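Local coordinates for protein translation initiation factor eIF-2B (PDB 1VB5) that probably catalyses the exchange of GDP for GTP on initiation factor 2, as a subunit of the archaeal counterpart of eIF2B, at residues E148-A153 against F163-D168; F136-T141 against R154-S159; I114-S119 against A169-F174; A181-D186 against A198-L203. All blocks are in the same frame, centred on the assembly; numbering follows the deposited sequence.

Contact 1: residues E148-A153 against F163-D168; sequences EGLHLA and FEVITD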
loop_
_atom_site.group_PDB
_atom_site.type_symbol
_atom_site.label_atom_id
_atom_site.label_comp_id
_atom_site.label_asym_id
_atom_site.label_seq_id
_atom_site.Cartn_x
_atom_site.Cartn_y
_atom_site.Cartn_z
ATOM N N GLU B 148 -9.681 7.066 5.309
ATOM C CA GLU B 148 -10.375 8.261 4.839
ATOM C C GLU B 148 -10.880 7.980 3.420
ATOM O O GLU B 148 -11.749 8.685 2.900
ATOM C CB GLU B 148 -9.430 9.470 4.832
ATOM C CG GLU B 148 -8.238 9.331 3.887
ATOM C CD GLU B 148 -7.004 8.716 4.550
ATOM O OE1 GLU B 148 -7.140 8.008 5.579
ATOM O OE2 GLU B 148 -5.890 8.940 4.025
ATOM N N GLY B 149 -10.333 6.940 2.797
ATOM C CA GLY B 149 -10.747 6.590 1.450
ATOM C C GLY B 149 -12.201 6.155 1.409
ATOM O O GLY B 149 -12.889 6.338 0.402
ATOM N N LEU B 150 -12.674 5.569 2.504
ATOM C CA LEU B 150 -14.056 5.122 2.558
ATOM C C LEU B 150 -14.953 6.348 2.625
ATOM O O LEU B 150 -16.093 6.308 2.177
ATOM C CB LEU B 150 -14.285 4.202 3.764
ATOM C CG LEU B 150 -13.524 2.872 3.674
ATOM C CD1 LEU B 150 -13.755 2.046 4.940
ATOM C CD2 LEU B 150 -13.992 2.102 2.438
ATOM N N HIS B 151 -14.437 7.441 3.178
ATOM C CA HIS B 151 -15.219 8.668 3.230
ATOM C C HIS B 151 -15.435 9.135 1.781
ATOM O O HIS B 151 -16.516 9.593 1.422
ATOM C CB HIS B 151 -14.479 9.741 4.030
ATOM C CG HIS B 151 -15.135 11.087 3.982
ATOM N ND1 HIS B 151 -16.473 11.274 4.257
ATOM C CD2 HIS B 151 -14.638 12.310 3.684
ATOM C CE1 HIS B 151 -16.771 12.555 4.128
ATOM N NE2 HIS B 151 -15.675 13.205 3.781
ATOM N N LEU B 152 -14.405 8.998 0.947
ATOM C CA LEU B 152 -14.505 9.387 -0.460
ATOM C C LEU B 152 -15.581 8.528 -1.131
ATOM O O LEU B 152 -16.405 9.034 -1.898
ATOM C CB LEU B 152 -13.170 9.159 -1.179
ATOM C CG LEU B 152 -12.837 9.910 -2.479
ATOM C CD1 LEU B 152 -11.995 8.997 -3.375
ATOM C CD2 LEU B 152 -14.083 10.350 -3.211
ATOM N N ALA B 153 -15.564 7.230 -0.841
ATOM C CA ALA B 153 -16.533 6.297 -1.410
ATOM C C ALA B 153 -17.973 6.671 -1.031
ATOM O O ALA B 153 -18.875 6.584 -1.860
ATOM C CB ALA B 153 -16.218 4.865 -0.955
ATOM N N PHE B 163 -17.832 3.622 -8.689
ATOM C CA PHE B 163 -16.508 3.481 -8.091
ATOM C C PHE B 163 -16.228 2.067 -7.623
ATOM O O PHE B 163 -17.143 1.267 -7.432
ATOM C CB PHE B 163 -16.349 4.449 -6.909
ATOM C CG PHE B 163 -17.209 4.110 -5.722
ATOM C CD1 PHE B 163 -16.796 3.154 -4.796
ATOM C CD2 PHE B 163 -18.442 4.728 -5.543
ATOM C CE1 PHE B 163 -17.602 2.818 -3.708
ATOM C CE2 PHE B 163 -19.254 4.400 -4.459
ATOM C CZ PHE B 163 -18.834 3.442 -3.539
ATOM N N GLU B 164 -14.946 1.790 -7.423
ATOM C CA GLU B 164 -14.466 0.496 -6.967
ATOM C C GLU B 164 -13.428 0.811 -5.893
ATOM O O GLU B 164 -12.599 1.698 -6.083
ATOM C CB GLU B 164 -13.808 -0.234 -8.139
ATOM C CG GLU B 164 -13.685 -1.731 -7.988
ATOM C CD GLU B 164 -13.043 -2.380 -9.207
ATOM O OE1 GLU B 164 -13.108 -3.624 -9.322
ATOM O OE2 GLU B 164 -12.470 -1.648 -10.048
ATOM N N VAL B 165 -13.479 0.113 -4.763
ATOM C CA VAL B 165 -12.520 0.347 -3.687
ATOM C C VAL B 165 -11.484 -0.777 -3.612
ATOM O O VAL B 165 -11.816 -1.945 -3.790
ATOM C CB VAL B 165 -13.204 0.423 -2.308
ATOM C CG1 VAL B 165 -12.193 0.887 -1.261
ATOM C CG2 VAL B 165 -14.395 1.354 -2.359
ATOM N N ILE B 166 -10.231 -0.421 -3.344
ATOM C CA ILE B 166 -9.162 -1.409 -3.231
ATOM C C ILE B 166 -8.331 -1.097 -1.991
ATOM O O ILE B 166 -8.527 -0.058 -1.350
ATOM C CB ILE B 166 -8.220 -1.395 -4.478
ATOM C CG1 ILE B 166 -7.472 -0.058 -4.568
ATOM C CG2 ILE B 166 -9.023 -1.624 -5.748
ATOM C CD1 ILE B 166 -6.480 0.030 -5.743
ATOM N N THR B 167 -7.427 -2.007 -1.633
ATOM C CA THR B 167 -6.545 -1.783 -0.487
ATOM C C THR B 167 -5.353 -1.026 -1.057
ATOM O O THR B 167 -5.136 -1.049 -2.268
ATOM C CB THR B 167 -6.043 -3.106 0.108
ATOM O OG1 THR B 167 -5.314 -3.821 -0.890
ATOM C CG2 THR B 167 -7.218 -3.961 0.584
ATOM N N ASP B 168 -4.574 -0.366 -0.204
ATOM C CA ASP B 168 -3.422 0.393 -0.690
ATOM C C ASP B 168 -2.419 -0.476 -1.468
ATOM O O ASP B 168 -1.889 -0.059 -2.500
ATOM C CB ASP B 168 -2.695 1.085 0.477
ATOM C CG ASP B 168 -3.626 1.953 1.339
ATOM O OD1 ASP B 168 -4.752 2.267 0.896
ATOM O OD2 ASP B 168 -3.222 2.337 2.463
#
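Phe163 lays its ring against Ala153, the last residue of the helical segment 148-153. From CB, the side chain swings CG between its own backbone N and carbonyl carbon (chi1 68°), which sends the ring out toward the helix. Beyond CG the two sides of the ring find different partners. On one, CE1 meets Ala153 CB at 3.7 Å; on the other, CE2 lies 3.4 Å from Ala153 O. CZ, the tip, bridges the two, touching both the methyl and the carbonyl oxygen, while Ala153 CA sits 4.2 Å above the ring plane, toward its rim. Helix and strand run almost antiparallel, at 169° with axes 9.7 Å apart, as in the second half of a Rossmann-type beta-alpha-beta unit, where the chain turns back from helix 148-158 into strand 163-166. Without the ring of Phe163, as with an alanine here, Ala153 would probably face a gap, and Leu156 and Glu157, one turn further along the helix, would lose their packing partner. Val165, two residues on, continues the apolar strip: its CG2 approaches Ala153 CB at 4.2 Å, and its CG1 meets Leu150 CD2 at 4.3 Å. Ile246 of the second subunit packs on Val165, and Arg241 of that subunit packs on Leu150.

Contact 2: residues F136-T141 against R154-S159; sequences FKVILT and RELEFS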
loop_
_atom_site.group_PDB
_atom_site.type_symbol
_atom_site.label_atom_id
_atom_site.label_comp_id
_atom_site.label_asym_id
_atom_site.label_seq_id
_atom_site.Cartn_x
_atom_site.Cartn_y
_atom_site.Cartn_z
ATOM N N PHE B 136 -17.462 8.022 -16.625
ATOM C CA PHE B 136 -16.213 7.474 -16.129
ATOM C C PHE B 136 -16.444 6.650 -14.871
ATOM O O PHE B 136 -17.544 6.644 -14.312
ATOM C CB PHE B 136 -15.234 8.616 -15.837
ATOM C CG PHE B 136 -15.753 9.620 -14.843
ATOM C CD1 PHE B 136 -15.628 9.398 -13.478
ATOM C CD2 PHE B 136 -16.384 10.785 -15.277
ATOM C CE1 PHE B 136 -16.121 10.319 -12.556
ATOM C CE2 PHE B 136 -16.882 11.713 -14.364
ATOM C CZ PHE B 136 -16.751 11.481 -13.001
ATOM N N LYS B 137 -15.399 5.950 -14.439
ATOM C CA LYS B 137 -15.448 5.124 -13.242
ATOM C C LYS B 137 -14.252 5.518 -12.391
ATOM O O LYS B 137 -13.242 5.998 -12.911
ATOM C CB LYS B 137 -15.347 3.635 -13.599
ATOM C CG LYS B 137 -16.422 3.138 -14.553
ATOM C CD LYS B 137 -16.166 1.692 -14.971
ATOM C CE LYS B 137 -17.116 1.261 -16.087
ATOM N NZ LYS B 137 -16.835 -0.129 -16.564
ATOM N N VAL B 138 -14.357 5.307 -11.089
ATOM C CA VAL B 138 -13.275 5.654 -10.191
ATOM C C VAL B 138 -12.768 4.462 -9.382
ATOM O O VAL B 138 -13.543 3.638 -8.908
ATOM C CB VAL B 138 -13.711 6.755 -9.203
ATOM C CG1 VAL B 138 -12.550 7.129 -8.290
ATOM C CG2 VAL B 138 -14.205 7.972 -9.970
ATOM N N ILE B 139 -11.450 4.376 -9.251
ATOM C CA ILE B 139 -10.822 3.332 -8.460
ATOM C C ILE B 139 -10.152 4.116 -7.349
ATOM O O ILE B 139 -9.393 5.049 -7.614
ATOM C CB ILE B 139 -9.759 2.545 -9.268
ATOM C CG1 ILE B 139 -10.419 1.869 -10.473
ATOM C CG2 ILE B 139 -9.100 1.503 -8.377
ATOM C CD1 ILE B 139 -9.443 1.258 -11.465
ATOM N N LEU B 140 -10.452 3.764 -6.105
ATOM C CA LEU B 140 -9.870 4.468 -4.973
ATOM C C LEU B 140 -9.442 3.503 -3.879
ATOM O O LEU B 140 -9.975 2.404 -3.767
ATOM C CB LEU B 140 -10.884 5.467 -4.426
ATOM C CG LEU B 140 -12.186 4.845 -3.929
ATOM C CD1 LEU B 140 -12.158 4.770 -2.411
ATOM C CD2 LEU B 140 -13.361 5.680 -4.402
ATOM N N THR B 141 -8.482 3.928 -3.066
ATOM C CA THR B 141 -7.970 3.096 -1.989
ATOM C C THR B 141 -8.676 3.408 -0.683
ATOM O O THR B 141 -9.127 4.532 -0.473
ATOM C CB THR B 141 -6.464 3.330 -1.768
ATOM O OG1 THR B 141 -6.257 4.670 -1.297
ATOM C CG2 THR B 141 -5.701 3.135 -3.052
ATOM N N ARG B 154 -18.184 7.074 0.219
ATOM C CA ARG B 154 -19.512 7.483 0.681
ATOM C C ARG B 154 -19.984 8.698 -0.121
ATOM O O ARG B 154 -21.152 8.796 -0.488
ATOM C CB ARG B 154 -19.488 7.870 2.172
ATOM C CG ARG B 154 -19.648 6.726 3.191
ATOM C CD ARG B 154 -18.510 5.731 3.114
ATOM N NE ARG B 154 -18.061 5.230 4.419
ATOM C CZ ARG B 154 -17.613 5.993 5.416
ATOM N NH1 ARG B 154 -17.554 7.317 5.288
ATOM N NH2 ARG B 154 -17.187 5.428 6.539
ATOM N N GLU B 155 -19.069 9.628 -0.378
ATOM C CA GLU B 155 -19.399 10.837 -1.117
ATOM C C GLU B 155 -19.685 10.564 -2.585
ATOM O O GLU B 155 -20.589 11.173 -3.163
ATOM C CB GLU B 155 -18.271 11.863 -0.992
ATOM C CG GLU B 155 -18.039 12.353 0.433
ATOM C CD GLU B 155 -19.207 13.165 0.979
ATOM O OE1 GLU B 155 -19.242 13.406 2.202
ATOM O OE2 GLU B 155 -20.088 13.568 0.191
ATOM N N LEU B 156 -18.920 9.655 -3.188
ATOM C CA LEU B 156 -19.110 9.317 -4.595
ATOM C C LEU B 156 -20.439 8.598 -4.765
ATOM O O LEU B 156 -21.113 8.743 -5.781
ATOM C CB LEU B 156 -17.968 8.425 -5.100
ATOM C CG LEU B 156 -16.597 9.088 -5.281
ATOM C CD1 LEU B 156 -15.576 8.054 -5.727
ATOM C CD2 LEU B 156 -16.698 10.204 -6.315
ATOM N N GLU B 157 -20.806 7.818 -3.755
ATOM C CA GLU B 157 -22.066 7.091 -3.780
ATOM C C GLU B 157 -23.205 8.111 -3.705
ATOM O O GLU B 157 -24.201 7.996 -4.414
ATOM C CB GLU B 157 -22.131 6.131 -2.595
ATOM C CG GLU B 157 -23.294 5.166 -2.622
ATOM C CD GLU B 157 -23.188 4.132 -1.512
ATOM O OE1 GLU B 157 -23.214 4.532 -0.324
ATOM O OE2 GLU B 157 -23.068 2.924 -1.825
ATOM N N PHE B 158 -23.044 9.113 -2.847
ATOM C CA PHE B 158 -24.051 10.159 -2.689
ATOM C C PHE B 158 -24.297 10.829 -4.044
ATOM O O PHE B 158 -25.434 11.123 -4.414
ATOM C CB PHE B 158 -23.557 11.207 -1.680
ATOM C CG PHE B 158 -24.520 12.346 -1.449
ATOM C CD1 PHE B 158 -25.540 12.237 -0.505
ATOM C CD2 PHE B 158 -24.397 13.537 -2.164
ATOM C CE1 PHE B 158 -26.422 13.296 -0.272
ATOM C CE2 PHE B 158 -25.271 14.605 -1.943
ATOM C CZ PHE B 158 -26.287 14.484 -0.994
ATOM N N SER B 159 -23.221 11.043 -4.793
ATOM C CA SER B 159 -23.309 11.706 -6.086
ATOM C C SER B 159 -23.685 10.807 -7.266
ATOM O O SER B 159 -23.855 11.294 -8.383
ATOM C CB SER B 159 -21.987 12.421 -6.377
ATOM O OG SER B 159 -21.704 13.385 -5.371
#
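Leu156 and Leu140 are turned toward each other, between helix and sheet, by their torsions. In Leu156, CG stands beside the backbone N and opposite the carbonyl carbon (chi1 -72°), and an extended second torsion (178°) carries CD1 straight out from the helix. Leu140 instead holds CG between its backbone N and carbonyl carbon, and its chi2 of 102° is turned off a staggered position, with CD2 facing the oncoming leucine. The two side chains therefore reach each other tip to tip, with Leu140 CD2 only 3.5 Å from Leu156 CD1, a tight methyl-methyl approach. The same CD1 serves Val138 as well, but from a different direction: the valine crosses Leu156 at about a right angle, and its CG1 lies 4.1 Å from CD1, with CB nearly as close. One leucine methyl is thus seated over two residues, i and i+2, on the same face of strand 136-141, while Ile139 between them points away to the far side of the sheet. This is the first half of the beta-alpha-beta unit, in which helix 148-158 folds back over the strand that precedes it. Around the apolar seat, Ile126 of helix 120-131 and Ile161 also touch Leu156. Towards the neighbouring helix, Glu155 forms a salt bridge from its OE2 to Arg127 NH2.

Contact 3: residues I114-S119 against A169-F174; sequences ITHSFS and AQMGLF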
loop_
_atom_site.group_PDB
_atom_site.type_symbol
_atom_site.label_atom_id
_atom_site.label_comp_id
_atom_site.label_asym_id
_atom_site.label_seq_id
_atom_site.Cartn_x
_atom_site.Cartn_y
_atom_site.Cartn_z
ATOM N N ILE B 114 -8.041 6.698 -11.145
ATOM C CA ILE B 114 -7.580 6.062 -9.921
ATOM C C ILE B 114 -7.053 7.164 -9.022
ATOM O O ILE B 114 -6.421 8.117 -9.494
ATOM C CB ILE B 114 -6.465 5.014 -10.186
ATOM C CG1 ILE B 114 -6.126 4.284 -8.885
ATOM C CG2 ILE B 114 -5.224 5.688 -10.740
ATOM C CD1 ILE B 114 -5.315 3.008 -9.083
ATOM N N THR B 115 -7.332 7.050 -7.729
ATOM C CA THR B 115 -6.891 8.052 -6.776
ATOM C C THR B 115 -6.531 7.369 -5.464
ATOM O O THR B 115 -6.748 6.165 -5.306
ATOM C CB THR B 115 -7.998 9.129 -6.541
ATOM O OG1 THR B 115 -7.459 10.215 -5.772
ATOM C CG2 THR B 115 -9.195 8.529 -5.812
ATOM N N HIS B 116 -5.989 8.141 -4.527
ATOM C CA HIS B 116 -5.559 7.614 -3.235
ATOM C C HIS B 116 -5.927 8.619 -2.148
ATOM O O HIS B 116 -5.896 9.826 -2.381
ATOM C CB HIS B 116 -4.037 7.372 -3.278
ATOM C CG HIS B 116 -3.437 6.950 -1.971
ATOM N ND1 HIS B 116 -3.881 5.855 -1.263
ATOM C CD2 HIS B 116 -2.412 7.471 -1.254
ATOM C CE1 HIS B 116 -3.158 5.719 -0.165
ATOM N NE2 HIS B 116 -2.259 6.686 -0.135
ATOM N N SER B 117 -6.299 8.111 -0.977
ATOM C CA SER B 117 -6.687 8.940 0.159
ATOM C C SER B 117 -7.912 9.816 -0.152
ATOM O O SER B 117 -8.641 9.557 -1.110
ATOM C CB SER B 117 -5.511 9.816 0.588
ATOM O OG SER B 117 -5.778 10.450 1.824
ATOM N N PHE B 118 -8.135 10.843 0.666
ATOM C CA PHE B 118 -9.267 11.746 0.476
ATOM C C PHE B 118 -8.824 13.187 0.271
ATOM O O PHE B 118 -8.007 13.715 1.024
ATOM C CB PHE B 118 -10.224 11.696 1.674
ATOM C CG PHE B 118 -11.374 12.678 1.570
ATOM C CD1 PHE B 118 -12.413 12.459 0.672
ATOM C CD2 PHE B 118 -11.380 13.848 2.331
ATOM C CE1 PHE B 118 -13.446 13.390 0.523
ATOM C CE2 PHE B 118 -12.406 14.791 2.195
ATOM C CZ PHE B 118 -13.444 14.562 1.285
ATOM N N SER B 119 -9.377 13.814 -0.760
ATOM C CA SER B 119 -9.084 15.200 -1.092
ATOM C C SER B 119 -10.379 15.849 -1.563
ATOM O O SER B 119 -10.930 15.444 -2.587
ATOM C CB SER B 119 -8.048 15.267 -2.211
ATOM O OG SER B 119 -8.036 16.550 -2.812
ATOM N N ALA B 169 -2.165 -1.685 -0.978
ATOM C CA ALA B 169 -1.206 -2.574 -1.623
ATOM C C ALA B 169 -1.606 -3.038 -3.025
ATOM O O ALA B 169 -0.797 -3.634 -3.744
ATOM C CB ALA B 169 -0.937 -3.783 -0.722
ATOM N N GLN B 170 -2.845 -2.764 -3.427
ATOM C CA GLN B 170 -3.313 -3.171 -4.752
ATOM C C GLN B 170 -3.164 -2.080 -5.823
ATOM O O GLN B 170 -3.513 -2.298 -6.983
ATOM C CB GLN B 170 -4.779 -3.607 -4.679
ATOM C CG GLN B 170 -5.017 -5.032 -4.188
ATOM C CD GLN B 170 -6.501 -5.335 -4.029
ATOM O OE1 GLN B 170 -7.097 -5.046 -2.992
ATOM N NE2 GLN B 170 -7.107 -5.894 -5.066
ATOM N N MET B 171 -2.643 -0.917 -5.437
ATOM C CA MET B 171 -2.479 0.198 -6.373
ATOM C C MET B 171 -1.720 -0.171 -7.644
ATOM O O MET B 171 -2.039 0.331 -8.722
ATOM C CB MET B 171 -1.792 1.382 -5.685
ATOM C CG MET B 171 -2.652 2.030 -4.621
ATOM S SD MET B 171 -1.989 3.593 -4.012
ATOM C CE MET B 171 -0.495 3.044 -3.142
ATOM N N GLY B 172 -0.722 -1.040 -7.518
ATOM C CA GLY B 172 0.044 -1.457 -8.682
ATOM C C GLY B 172 -0.760 -2.329 -9.629
ATOM O O GLY B 172 -0.594 -2.258 -10.846
ATOM N N LEU B 173 -1.633 -3.167 -9.080
ATOM C CA LEU B 173 -2.462 -4.033 -9.909
ATOM C C LEU B 173 -3.503 -3.219 -10.667
ATOM O O LEU B 173 -3.893 -3.575 -11.775
ATOM C CB LEU B 173 -3.184 -5.070 -9.051
ATOM C CG LEU B 173 -2.337 -6.212 -8.496
ATOM C CD1 LEU B 173 -3.064 -6.843 -7.315
ATOM C CD2 LEU B 173 -2.063 -7.234 -9.608
ATOM N N PHE B 174 -3.960 -2.127 -10.069
ATOM C CA PHE B 174 -4.968 -1.322 -10.738
ATOM C C PHE B 174 -4.548 -0.093 -11.566
ATOM O O PHE B 174 -5.378 0.384 -12.336
ATOM C CB PHE B 174 -6.067 -0.931 -9.741
ATOM C CG PHE B 174 -6.933 -2.089 -9.315
ATOM C CD1 PHE B 174 -6.527 -2.948 -8.296
ATOM C CD2 PHE B 174 -8.146 -2.337 -9.954
ATOM C CE1 PHE B 174 -7.315 -4.040 -7.917
ATOM C CE2 PHE B 174 -8.946 -3.427 -9.584
ATOM C CZ PHE B 174 -8.528 -4.280 -8.563
#
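At the C-terminal end of strand 111-115, in the Rossmann-like sheet, His116 and Ile114 pack on the short helix 171-175. The sulfur of Met171 stands over one face of the His116 imidazole, SD lying 4.4 Å from the ring centroid and 27° off its normal, a Met-aromatic contact. Its nearest ring atom is ND1, 4.0 Å from Met171 SD. Two hydrogen bonds outside the contact grip the ring and fix its rotation: ND1 pairs with Thr141 OG1, and NE2 with the carbonyl oxygen of Ala198. In Met171 an extended chi2 (-170°) carries SD out over the ring, and the bend at chi3 turns CE aside. Ile114, two residues earlier, meets the helix about one turn further along, at Phe174. Its CD1 touches Phe174 CB at 4.1 Å, and the two side chains cross at about a right angle; the phenylalanine meets Ile114 by its root while its ring leads off toward Ile166 of strand 163-166. Thr115, between the two, points the other way, to Leu152 of helix 148-158. Helices thus lie against both faces of the parallel sheet, the layering of a three-layer alpha/beta/alpha sandwich.

Contact 4: residues A181-D186 against A198-L203; sequences AIVGAD and AGTYLL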
loop_
_atom_site.group_PDB
_atom_site.type_symbol
_atom_site.label_atom_id
_atom_site.label_comp_id
_atom_site.label_asym_id
_atom_site.label_seq_id
_atom_site.Cartn_x
_atom_site.Cartn_y
_atom_site.Cartn_z
ATOM N N ALA B 181 -4.643 9.140 -13.472
ATOM C CA ALA B 181 -4.585 9.206 -12.023
ATOM C C ALA B 181 -4.683 10.668 -11.594
ATOM O O ALA B 181 -4.067 11.547 -12.205
ATOM C CB ALA B 181 -3.274 8.596 -11.524
ATOM N N ILE B 182 -5.465 10.917 -10.548
ATOM C CA ILE B 182 -5.649 12.257 -10.020
ATOM C C ILE B 182 -5.648 12.198 -8.501
ATOM O O ILE B 182 -6.539 11.601 -7.900
ATOM C CB ILE B 182 -6.995 12.877 -10.484
ATOM C CG1 ILE B 182 -7.034 12.975 -12.009
ATOM C CG2 ILE B 182 -7.168 14.266 -9.877
ATOM C CD1 ILE B 182 -8.327 13.569 -12.561
ATOM N N VAL B 183 -4.640 12.803 -7.882
ATOM C CA VAL B 183 -4.551 12.830 -6.431
ATOM C C VAL B 183 -4.440 14.276 -5.964
ATOM O O VAL B 183 -4.167 15.179 -6.762
ATOM C CB VAL B 183 -3.320 12.041 -5.917
ATOM C CG1 VAL B 183 -3.391 10.588 -6.402
ATOM C CG2 VAL B 183 -2.030 12.699 -6.393
ATOM N N GLY B 184 -4.669 14.495 -4.677
ATOM C CA GLY B 184 -4.573 15.834 -4.131
ATOM C C GLY B 184 -3.153 16.085 -3.663
ATOM O O GLY B 184 -2.219 15.408 -4.104
ATOM N N ALA B 185 -2.991 17.049 -2.766
ATOM C CA ALA B 185 -1.683 17.386 -2.231
ATOM C C ALA B 185 -1.820 18.215 -0.963
ATOM O O ALA B 185 -2.717 19.056 -0.851
ATOM C CB ALA B 185 -0.881 18.159 -3.262
ATOM N N ASP B 186 -0.929 17.965 -0.012
ATOM C CA ASP B 186 -0.909 18.700 1.241
ATOM C C ASP B 186 0.108 19.827 1.092
ATOM O O ASP B 186 0.059 20.821 1.806
ATOM C CB ASP B 186 -0.512 17.769 2.391
ATOM C CG ASP B 186 -1.551 16.697 2.645
ATOM O OD1 ASP B 186 -2.598 17.006 3.258
ATOM O OD2 ASP B 186 -1.334 15.545 2.217
ATOM N N ALA B 198 0.829 9.139 2.612
ATOM C CA ALA B 198 1.793 8.069 2.399
ATOM C C ALA B 198 1.216 7.058 1.415
ATOM O O ALA B 198 0.074 6.620 1.562
ATOM C CB ALA B 198 2.110 7.389 3.720
ATOM N N GLY B 199 2.010 6.688 0.415
ATOM C CA GLY B 199 1.541 5.741 -0.579
ATOM C C GLY B 199 1.384 6.363 -1.960
ATOM O O GLY B 199 1.412 5.652 -2.969
ATOM N N THR B 200 1.218 7.686 -2.007
ATOM C CA THR B 200 1.050 8.402 -3.270
ATOM C C THR B 200 2.264 8.167 -4.166
ATOM O O THR B 200 2.133 8.015 -5.381
ATOM C CB THR B 200 0.890 9.931 -3.032
ATOM O OG1 THR B 200 -0.203 10.167 -2.134
ATOM C CG2 THR B 200 0.625 10.647 -4.348
ATOM N N TYR B 201 3.443 8.139 -3.551
ATOM C CA TYR B 201 4.693 7.908 -4.267
ATOM C C TYR B 201 4.623 6.564 -5.002
ATOM O O TYR B 201 4.978 6.465 -6.179
ATOM C CB TYR B 201 5.855 7.922 -3.264
ATOM C CG TYR B 201 7.208 7.505 -3.813
ATOM C CD1 TYR B 201 7.792 8.178 -4.890
ATOM C CD2 TYR B 201 7.920 6.453 -3.228
ATOM C CE1 TYR B 201 9.058 7.815 -5.371
ATOM C CE2 TYR B 201 9.182 6.080 -3.701
ATOM C CZ TYR B 201 9.746 6.764 -4.766
ATOM O OH TYR B 201 10.999 6.410 -5.216
ATOM N N LEU B 202 4.150 5.531 -4.308
ATOM C CA LEU B 202 4.045 4.203 -4.918
ATOM C C LEU B 202 3.064 4.232 -6.080
ATOM O O LEU B 202 3.287 3.593 -7.108
ATOM C CB LEU B 202 3.586 3.168 -3.885
ATOM C CG LEU B 202 4.449 3.089 -2.624
ATOM C CD1 LEU B 202 3.872 2.055 -1.656
ATOM C CD2 LEU B 202 5.876 2.739 -3.015
ATOM N N LEU B 203 1.973 4.971 -5.918
ATOM C CA LEU B 203 0.983 5.067 -6.984
ATOM C C LEU B 203 1.676 5.728 -8.172
ATOM O O LEU B 203 1.520 5.303 -9.319
ATOM C CB LEU B 203 -0.206 5.934 -6.547
ATOM C CG LEU B 203 -1.584 5.705 -7.177
ATOM C CD1 LEU B 203 -2.416 6.974 -7.078
ATOM C CD2 LEU B 203 -1.446 5.289 -8.609
#
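Val183 fills the close part of this contact with its two methyls, each given to a different residue of helix 200-209. CG1 lies 3.8 Å from Leu203 CD1, the two side chains sliding past each other in opposite directions; CG2 meets Thr200 CG2 tip to tip at 3.9 Å. In Thr200, CG2 is the branch opposite the backbone N, which aims the methyl at the strand and leaves OG1 to bond with Lys197 O and Asn196 ND2, away from the apolar seam. Packing slackens on either side of Val183. Ala181 also points at the helix, but its CB stays 4.8 Å from Leu203 CD2. Past Gly184 the chain draws off, Ala185 CB staying 7.7 Å from Thr200 CG2. Gly199, the N-cap, gives its O to Leu203 N at 3.1 Å; its positive phi (113°) would jam a CB against the carbonyl oxygen of Ala198. Tyr201, partly exposed, lies on the outer side, near Glu209 of the second subunit. Strand 180-183 runs between 111-115 and 214-217, whose Phe214 packs on both Val183 and Thr200, and Leu203 touches Met171 and Cys175 of helix 171-175, the helix tied to 200-209 by the Cys175-Cys207 disulfide.

In the fold
Contact 3 opens first along the chain, at strand 111-115, and closes only at helix 171-175, so its long loop encloses contacts 1 and 2. Inside it, contact 2 begins on strand 136-141 and contact 1 on helix 148-158; their segments alternate, so the two cross, pinning one helix to both strands of its beta-alpha-beta unit. Contact 4 follows in series, closing a short loop from strand 180-183 to helix 200-209. All four are held to one sheet: Ile166 N bonds to Leu140 O, Thr115 N to Ile139 O, and Thr115 OG1 to Ile182 O. Contacts 1 and 2 dress one face with helix 148-158, contacts 3 and 4 the other with 171-175 and 200-209.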